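Local coordinates for protein acetylserotonin O-methyltransferase (Homo sapiens, PDB 4A6D) that catalyses the final step of melatonin synthesis, transferring a methyl group from S-adenosyl-L-methionine to the hydroxyl of N-acetylserotonin, at residues Leu172-Leu186 and Glu196-Phe209. Numbering follows the deposited sequence.
Sequences LTAFDLSVFPLMCDL and ECMSLYPGCKITVF
Met-183 N donates to Lys-205 O at 2.8 Å, and Met-183 O receives Thr-207 N at 2.9 Å. Five such backbone bonds hold strand 182-186, with Pro-181 before it, parallel to strand 205-209, Met-183 and Asp-185 each bonded through both N and O. The ladder starts at Pro-181 O and ends where Asp-185 O takes Phe-209 N. Helix 192-200 makes the crossover of this beta-alpha-beta unit in the Rossmann-like methyltransferase domain.

Apolar and sulfur contacts join helix 192-200, Cys-204 and Ile-206 to the first segment. From CG onward Met-183 is fully extended (chi2 and chi3 both -176°), which carries SD to 3.6 Å from Cys-197 SG and CE to 3.7 Å from Cys-204 SG. Its CB lies against Ile-206 CG1. Farther along, Leu-172 CD1 packs on Cys-197 CB and Glu-196 CG, while Leu-200 CD1 rests on Leu-172 CB and both Leu-200 methyls reach Thr-173 CG2.

Polar bonds gather at Tyr-201, just past the helix end. Its OH donates to Leu-172 O at 2.8 Å, and Leu-177 N sends it a weak but nearly straight bond (3.3 Å, 172°). Leu-177 CB makes a CH-pi contact over one ring face, 4.0 Å from the centroid. A phenylalanine here would probably leave Leu-172 O and Leu-177 N without the hydroxyl they share, letting the loop shift.

The chemistry thus divides: backbone bonds set the strand register and so probably help place Phe-209, which touches the bound S-adenosylmethionine, while one buried phenol ties the end of helix 164-173, and more weakly the loop after it, to the end of the crossover helix.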
ATOM      1  N   LEU A 172      12.852 -23.673  14.800  1.00 74.49           N
ATOM      2  CA  LEU A 172      13.711 -24.840  14.919  1.00 74.60           C
ATOM      3  C   LEU A 172      13.865 -25.356  16.352  1.00 81.37           C
ATOM      4  O   LEU A 172      14.147 -26.551  16.535  1.00 82.45           O
ATOM      5  CB  LEU A 172      15.055 -24.618  14.215  1.00 75.16           C
ATOM      6  CG  LEU A 172      14.973 -24.245  12.715  1.00 77.53           C
ATOM      7  CD1 LEU A 172      16.282 -23.711  12.223  1.00 79.16           C
ATOM      8  CD2 LEU A 172      14.486 -25.408  11.850  1.00 75.01           C
ATOM      9  N   THR A 173      13.639 -24.475  17.364  1.00 77.27           N
ATOM     10  CA  THR A 173      13.720 -24.848  18.788  1.00 79.29           C
ATOM     11  C   THR A 173      12.372 -25.036  19.509  1.00 80.15           C
ATOM     12  O   THR A 173      12.374 -25.388  20.689  1.00 80.89           O
ATOM     13  CB  THR A 173      14.731 -24.008  19.591  1.00 89.51           C
ATOM     14  OG1 THR A 173      14.280 -22.659  19.654  1.00 89.86           O
ATOM     15  CG2 THR A 173      16.150 -24.104  19.042  1.00 88.22           C
ATOM     16  N   ALA A 174      11.239 -24.864  18.792  1.00 73.16           N
ATOM     17  CA  ALA A 174       9.878 -25.103  19.287  1.00 72.20           C
ATOM     18  C   ALA A 174       9.775 -26.578  19.804  1.00 80.47           C
ATOM     19  O   ALA A 174       9.152 -26.835  20.832  1.00 84.08           O
ATOM     20  CB  ALA A 174       8.873 -24.857  18.154  1.00 69.64           C
ATOM     21  N   PHE A 175      10.413 -27.522  19.085  1.00 74.74           N
ATOM     22  CA  PHE A 175      10.521 -28.948  19.406  1.00 73.98           C
ATOM     23  C   PHE A 175      12.006 -29.313  19.402  1.00 78.61           C
ATOM     24  O   PHE A 175      12.790 -28.707  18.669  1.00 79.04           O
ATOM     25  CB  PHE A 175       9.773 -29.816  18.364  1.00 72.79           C
ATOM     26  CG  PHE A 175       8.302 -29.500  18.194  1.00 72.48           C
ATOM     27  CD1 PHE A 175       7.350 -30.037  19.064  1.00 75.14           C
ATOM     28  CD2 PHE A 175       7.869 -28.661  17.167  1.00 70.36           C
ATOM     29  CE1 PHE A 175       5.990 -29.712  18.929  1.00 75.18           C
ATOM     30  CE2 PHE A 175       6.510 -28.344  17.022  1.00 72.21           C
ATOM     31  CZ  PHE A 175       5.575 -28.883  17.890  1.00 72.02           C
ATOM     32  N   ASP A 176      12.386 -30.301  20.209  1.00 76.19           N
ATOM     33  CA  ASP A 176      13.752 -30.800  20.307  1.00 76.75           C
ATOM     34  C   ASP A 176      14.000 -31.776  19.157  1.00 78.69           C
ATOM     35  O   ASP A 176      13.572 -32.939  19.180  1.00 77.48           O
ATOM     36  CB  ASP A 176      14.006 -31.434  21.688  1.00 80.50           C
ATOM     37  CG  ASP A 176      15.299 -32.209  21.827  1.00 94.11           C
ATOM     38  OD1 ASP A 176      16.257 -31.922  21.065  1.00 92.00           O
ATOM     39  OD2 ASP A 176      15.368 -33.084  22.720  1.00110.55           O
ATOM     40  N   LEU A 177      14.700 -31.267  18.150  1.00 74.33           N
ATOM     41  CA  LEU A 177      15.007 -31.963  16.911  1.00 71.40           C
ATOM     42  C   LEU A 177      16.310 -32.752  16.962  1.00 78.11           C
ATOM     43  O   LEU A 177      16.657 -33.411  15.977  1.00 78.36           O
ATOM     44  CB  LEU A 177      15.021 -30.970  15.731  1.00 69.47           C
ATOM     45  CG  LEU A 177      13.871 -29.966  15.533  1.00 69.29           C
ATOM     46  CD1 LEU A 177      14.058 -29.232  14.239  1.00 66.99           C
ATOM     47  CD2 LEU A 177      12.518 -30.650  15.484  1.00 65.82           C
ATOM     48  N   SER A 178      17.013 -32.736  18.108  1.00 76.56           N
ATOM     49  CA  SER A 178      18.267 -33.478  18.296  1.00 78.31           C
ATOM     50  C   SER A 178      18.023 -34.987  18.151  1.00 80.71           C
ATOM     51  O   SER A 178      18.946 -35.751  17.875  1.00 80.99           O
ATOM     52  CB  SER A 178      18.866 -33.169  19.667  1.00 86.21           C
ATOM     53  OG  SER A 178      18.165 -33.839  20.704  1.00 95.25           O
ATOM     54  N   VAL A 179      16.752 -35.379  18.303  1.00 76.51           N
ATOM     55  CA  VAL A 179      16.150 -36.712  18.202  1.00 75.98           C
ATOM     56  C   VAL A 179      16.200 -37.275  16.747  1.00 78.88           C
ATOM     57  O   VAL A 179      16.045 -38.481  16.541  1.00 78.18           O
ATOM     58  CB  VAL A 179      14.710 -36.520  18.777  1.00 80.49           C
ATOM     59  CG1 VAL A 179      13.585 -36.820  17.798  1.00 77.57           C
ATOM     60  CG2 VAL A 179      14.518 -37.243  20.089  1.00 82.62           C
ATOM     61  N   PHE A 180      16.396 -36.377  15.747  1.00 73.70           N
ATOM     62  CA  PHE A 180      16.441 -36.669  14.317  1.00 70.27           C
ATOM     63  C   PHE A 180      17.843 -36.365  13.806  1.00 75.38           C
ATOM     64  O   PHE A 180      18.098 -35.254  13.352  1.00 77.39           O
ATOM     65  CB  PHE A 180      15.413 -35.790  13.581  1.00 69.09           C
ATOM     66  CG  PHE A 180      14.013 -35.826  14.136  1.00 68.71           C
ATOM     67  CD1 PHE A 180      13.213 -36.956  13.979  1.00 69.30           C
ATOM     68  CD2 PHE A 180      13.462 -34.704  14.752  1.00 70.34           C
ATOM     69  CE1 PHE A 180      11.898 -36.974  14.454  1.00 69.99           C
ATOM     70  CE2 PHE A 180      12.149 -34.723  15.244  1.00 72.79           C
ATOM     71  CZ  PHE A 180      11.377 -35.860  15.098  1.00 70.93           C
ATOM     72  N   PRO A 181      18.782 -37.307  13.896  1.00 72.51           N
ATOM     73  CA  PRO A 181      20.154 -37.021  13.435  1.00 74.05           C
ATOM     74  C   PRO A 181      20.297 -36.598  11.972  1.00 76.82           C
ATOM     75  O   PRO A 181      21.131 -35.765  11.661  1.00 77.43           O
ATOM     76  CB  PRO A 181      20.893 -38.343  13.693  1.00 76.12           C
ATOM     77  CG  PRO A 181      20.061 -39.071  14.654  1.00 79.20           C
ATOM     78  CD  PRO A 181      18.663 -38.702  14.372  1.00 73.23           C
ATOM     79  N   LEU A 182      19.505 -37.182  11.086  1.00 72.22           N
ATOM     80  CA  LEU A 182      19.578 -36.878   9.670  1.00 72.38           C
ATOM     81  C   LEU A 182      18.311 -36.131   9.231  1.00 74.28           C
ATOM     82  O   LEU A 182      17.196 -36.566   9.536  1.00 73.14           O
ATOM     83  CB  LEU A 182      19.859 -38.173   8.903  1.00 72.89           C
ATOM     84  CG  LEU A 182      19.831 -38.218   7.373  1.00 79.53           C
ATOM     85  CD1 LEU A 182      20.676 -37.102   6.718  1.00 82.27           C
ATOM     86  CD2 LEU A 182      20.266 -39.589   6.895  1.00 80.81           C
ATOM     87  N   MET A 183      18.492 -34.956   8.590  1.00 68.66           N
ATOM     88  CA  MET A 183      17.363 -34.107   8.190  1.00 66.21           C
ATOM     89  C   MET A 183      17.329 -33.780   6.716  1.00 68.43           C
ATOM     90  O   MET A 183      18.359 -33.806   6.049  1.00 68.13           O
ATOM     91  CB  MET A 183      17.357 -32.792   8.995  1.00 68.46           C
ATOM     92  CG  MET A 183      17.343 -32.977  10.477  1.00 72.35           C
ATOM     93  SD  MET A 183      17.221 -31.378  11.288  1.00 77.21           S
ATOM     94  CE  MET A 183      17.359 -31.862  12.992  1.00 75.88           C
ATOM     95  N   CYS A 184      16.149 -33.403   6.217  1.00 64.47           N
ATOM     96  CA  CYS A 184      16.002 -32.972   4.825  1.00 64.08           C
ATOM     97  C   CYS A 184      15.067 -31.773   4.745  1.00 66.37           C
ATOM     98  O   CYS A 184      13.922 -31.856   5.194  1.00 64.36           O
ATOM     99  CB  CYS A 184      15.560 -34.105   3.897  1.00 63.68           C
ATOM    100  SG  CYS A 184      15.303 -33.586   2.176  1.00 68.21           S
ATOM    101  N   ASP A 185      15.573 -30.648   4.214  1.00 64.39           N
ATOM    102  CA  ASP A 185      14.762 -29.434   4.017  1.00 63.19           C
ATOM    103  C   ASP A 185      14.209 -29.474   2.600  1.00 62.55           C
ATOM    104  O   ASP A 185      14.947 -29.236   1.636  1.00 60.82           O
ATOM    105  CB  ASP A 185      15.553 -28.135   4.270  1.00 66.08           C
ATOM    106  CG  ASP A 185      14.674 -26.906   4.461  1.00 77.01           C
ATOM    107  OD1 ASP A 185      13.431 -27.036   4.348  1.00 78.03           O
ATOM    108  OD2 ASP A 185      15.227 -25.805   4.689  1.00 80.64           O
ATOM    109  N   LEU A 186      12.936 -29.891   2.476  1.00 58.72           N
ATOM    110  CA  LEU A 186      12.259 -30.043   1.182  1.00 59.04           C
ATOM    111  C   LEU A 186      11.821 -28.709   0.700  1.00 63.54           C
ATOM    112  O   LEU A 186      10.958 -28.092   1.326  1.00 64.42           O
ATOM    113  CB  LEU A 186      11.054 -30.980   1.315  1.00 58.24           C
ATOM    114  CG  LEU A 186      11.360 -32.438   1.569  1.00 62.79           C
ATOM    115  CD1 LEU A 186      10.148 -33.128   2.069  1.00 62.85           C
ATOM    116  CD2 LEU A 186      11.843 -33.116   0.315  1.00 60.96           C
ATOM    117  N   GLU A 196      21.057 -22.483   9.865  1.00 86.56           N
ATOM    118  CA  GLU A 196      20.623 -22.186  11.230  1.00 87.10           C
ATOM    119  C   GLU A 196      20.409 -23.468  12.001  1.00 92.04           C
ATOM    120  O   GLU A 196      20.867 -23.584  13.141  1.00 94.35           O
ATOM    121  CB  GLU A 196      19.337 -21.335  11.216  1.00 86.89           C
ATOM    122  CG  GLU A 196      18.752 -21.038  12.589  1.00100.45           C
ATOM    123  CD  GLU A 196      19.463 -19.987  13.414  1.00125.39           C
ATOM    124  OE1 GLU A 196      19.435 -18.801  13.010  1.00143.62           O
ATOM    125  OE2 GLU A 196      19.977 -20.332  14.502  1.00111.88           O
ATOM    126  N   CYS A 197      19.740 -24.440  11.368  1.00 86.64           N
ATOM    127  CA  CYS A 197      19.458 -25.749  11.948  1.00 86.26           C
ATOM    128  C   CYS A 197      20.723 -26.477  12.425  1.00 90.92           C
ATOM    129  O   CYS A 197      20.753 -26.976  13.552  1.00 91.97           O
ATOM    130  CB  CYS A 197      18.655 -26.596  10.972  1.00 84.57           C
ATOM    131  SG  CYS A 197      17.617 -27.835  11.768  1.00 87.48           S
ATOM    132  N   MET A 198      21.778 -26.461  11.597  1.00 87.23           N
ATOM    133  CA  MET A 198      23.067 -27.071  11.880  1.00 89.31           C
ATOM    134  C   MET A 198      23.877 -26.425  12.997  1.00 97.04           C
ATOM    135  O   MET A 198      24.582 -27.132  13.706  1.00100.10           O
ATOM    136  CB  MET A 198      23.863 -27.269  10.597  1.00 92.24           C
ATOM    137  CG  MET A 198      23.168 -28.204   9.623  1.00 93.98           C
ATOM    138  SD  MET A 198      22.793 -29.859  10.289  1.00 97.43           S
ATOM    139  CE  MET A 198      21.017 -29.733  10.652  1.00 91.11           C
ATOM    140  N   SER A 199      23.768 -25.110  13.187  1.00 94.39           N
ATOM    141  CA  SER A 199      24.463 -24.432  14.287  1.00 96.59           C
ATOM    142  C   SER A 199      23.723 -24.739  15.597  1.00 98.05           C
ATOM    143  O   SER A 199      24.355 -24.948  16.636  1.00100.10           O
ATOM    144  CB  SER A 199      24.543 -22.927  14.041  1.00100.35           C
ATOM    145  OG  SER A 199      23.255 -22.354  13.917  1.00106.41           O
ATOM    146  N   LEU A 200      22.379 -24.818  15.516  1.00 89.90           N
ATOM    147  CA  LEU A 200      21.495 -25.139  16.628  1.00 88.47           C
ATOM    148  C   LEU A 200      21.647 -26.597  17.058  1.00 92.57           C
ATOM    149  O   LEU A 200      21.660 -26.872  18.262  1.00 95.11           O
ATOM    150  CB  LEU A 200      20.036 -24.848  16.253  1.00 85.21           C
ATOM    151  CG  LEU A 200      19.566 -23.424  16.394  1.00 89.15           C
ATOM    152  CD1 LEU A 200      18.216 -23.251  15.770  1.00 85.88           C
ATOM    153  CD2 LEU A 200      19.506 -23.018  17.850  1.00 93.56           C
ATOM    154  N   TYR A 201      21.787 -27.523  16.083  1.00 84.97           N
ATOM    155  CA  TYR A 201      21.944 -28.962  16.342  1.00 82.88           C
ATOM    156  C   TYR A 201      23.298 -29.494  15.822  1.00 92.78           C
ATOM    157  O   TYR A 201      23.390 -30.027  14.710  1.00 91.63           O
ATOM    158  CB  TYR A 201      20.737 -29.761  15.811  1.00 78.34           C
ATOM    159  CG  TYR A 201      19.418 -29.336  16.427  1.00 77.05           C
ATOM    160  CD1 TYR A 201      19.005 -29.844  17.660  1.00 79.55           C
ATOM    161  CD2 TYR A 201      18.619 -28.362  15.821  1.00 73.89           C
ATOM    162  CE1 TYR A 201      17.812 -29.420  18.256  1.00 77.61           C
ATOM    163  CE2 TYR A 201      17.411 -27.957  16.391  1.00 72.90           C
ATOM    164  CZ  TYR A 201      17.016 -28.483  17.614  1.00 80.42           C
ATOM    165  OH  TYR A 201      15.824 -28.114  18.184  1.00 77.65           O
ATOM    166  N   PRO A 202      24.366 -29.364  16.646  1.00 95.19           N
ATOM    167  CA  PRO A 202      25.702 -29.811  16.213  1.00 96.89           C
ATOM    168  C   PRO A 202      25.856 -31.280  15.838  1.00100.72           C
ATOM    169  O   PRO A 202      26.758 -31.616  15.065  1.00100.90           O
ATOM    170  CB  PRO A 202      26.593 -29.450  17.405  1.00102.20           C
ATOM    171  CG  PRO A 202      25.860 -28.379  18.122  1.00106.80           C
ATOM    172  CD  PRO A 202      24.426 -28.737  17.984  1.00 99.15           C
ATOM    173  N   GLY A 203      25.019 -32.141  16.407  1.00 97.01           N
ATOM    174  CA  GLY A 203      25.085 -33.573  16.126  1.00 96.59           C
ATOM    175  C   GLY A 203      24.538 -33.937  14.759  1.00100.05           C
ATOM    176  O   GLY A 203      25.097 -34.786  14.059  1.00100.09           O
ATOM    177  N   CYS A 204      23.452 -33.252  14.372  1.00 95.99           N
ATOM    178  CA  CYS A 204      22.684 -33.420  13.139  1.00 93.14           C
ATOM    179  C   CYS A 204      23.417 -33.091  11.823  1.00 92.50           C
ATOM    180  O   CYS A 204      24.439 -32.403  11.820  1.00 94.57           O
ATOM    181  CB  CYS A 204      21.351 -32.677  13.250  1.00 92.56           C
ATOM    182  SG  CYS A 204      20.338 -33.186  14.673  1.00 96.73           S
ATOM    183  N   LYS A 205      22.876 -33.620  10.716  1.00 83.05           N
ATOM    184  CA  LYS A 205      23.295 -33.415   9.325  1.00 81.24           C
ATOM    185  C   LYS A 205      22.022 -33.155   8.509  1.00 80.38           C
ATOM    186  O   LYS A 205      20.959 -33.694   8.836  1.00 77.58           O
ATOM    187  CB  LYS A 205      24.042 -34.634   8.767  1.00 83.42           C
ATOM    188  CG  LYS A 205      25.567 -34.514   8.795  1.00 98.61           C
ATOM    189  CD  LYS A 205      26.274 -35.834   9.203  1.00108.04           C
ATOM    190  CE  LYS A 205      26.524 -36.812   8.068  1.00121.30           C
ATOM    191  NZ  LYS A 205      27.095 -38.114   8.544  1.00128.58           N
ATOM    192  N   ILE A 206      22.121 -32.324   7.456  1.00 76.50           N
ATOM    193  CA  ILE A 206      20.967 -31.949   6.619  1.00 73.38           C
ATOM    194  C   ILE A 206      21.224 -31.918   5.084  1.00 78.76           C
ATOM    195  O   ILE A 206      22.269 -31.426   4.636  1.00 81.41           O
ATOM    196  CB  ILE A 206      20.357 -30.601   7.131  1.00 73.91           C
ATOM    197  CG1 ILE A 206      18.949 -30.321   6.564  1.00 70.65           C
ATOM    198  CG2 ILE A 206      21.300 -29.433   6.875  1.00 76.19           C
ATOM    199  CD1 ILE A 206      18.079 -29.355   7.441  1.00 70.45           C
ATOM    200  N   THR A 207      20.222 -32.368   4.293  1.00 71.33           N
ATOM    201  CA  THR A 207      20.244 -32.212   2.846  1.00 70.44           C
ATOM    202  C   THR A 207      19.196 -31.157   2.437  1.00 73.45           C
ATOM    203  O   THR A 207      18.032 -31.259   2.831  1.00 71.79           O
ATOM    204  CB  THR A 207      20.076 -33.535   2.140  1.00 70.34           C
ATOM    205  OG1 THR A 207      21.166 -34.346   2.549  1.00 75.72           O
ATOM    206  CG2 THR A 207      20.075 -33.398   0.606  1.00 64.63           C
ATOM    207  N   VAL A 208      19.612 -30.153   1.657  1.00 70.55           N
ATOM    208  CA  VAL A 208      18.685 -29.159   1.117  1.00 69.68           C
ATOM    209  C   VAL A 208      18.180 -29.717  -0.225  1.00 73.67           C
ATOM    210  O   VAL A 208      18.981 -29.990  -1.124  1.00 76.56           O
ATOM    211  CB  VAL A 208      19.295 -27.737   0.999  1.00 75.00           C
ATOM    212  CG1 VAL A 208      18.319 -26.770   0.339  1.00 73.49           C
ATOM    213  CG2 VAL A 208      19.716 -27.199   2.369  1.00 75.46           C
ATOM    214  N   PHE A 209      16.866 -29.966  -0.324  1.00 67.33           N
ATOM    215  CA  PHE A 209      16.239 -30.474  -1.545  1.00 66.29           C
ATOM    216  C   PHE A 209      15.468 -29.368  -2.268  1.00 69.88           C
ATOM    217  O   PHE A 209      14.626 -28.697  -1.678  1.00 67.98           O
ATOM    218  CB  PHE A 209      15.323 -31.673  -1.249  1.00 66.79           C
ATOM    219  CG  PHE A 209      14.830 -32.402  -2.479  1.00 68.57           C
ATOM    220  CD1 PHE A 209      13.715 -31.946  -3.180  1.00 69.68           C
ATOM    221  CD2 PHE A 209      15.498 -33.523  -2.955  1.00 71.27           C
ATOM    222  CE1 PHE A 209      13.268 -32.617  -4.313  1.00 72.63           C
ATOM    223  CE2 PHE A 209      15.039 -34.206  -4.076  1.00 72.30           C
ATOM    224  CZ  PHE A 209      13.923 -33.758  -4.743  1.00 71.72           C
TER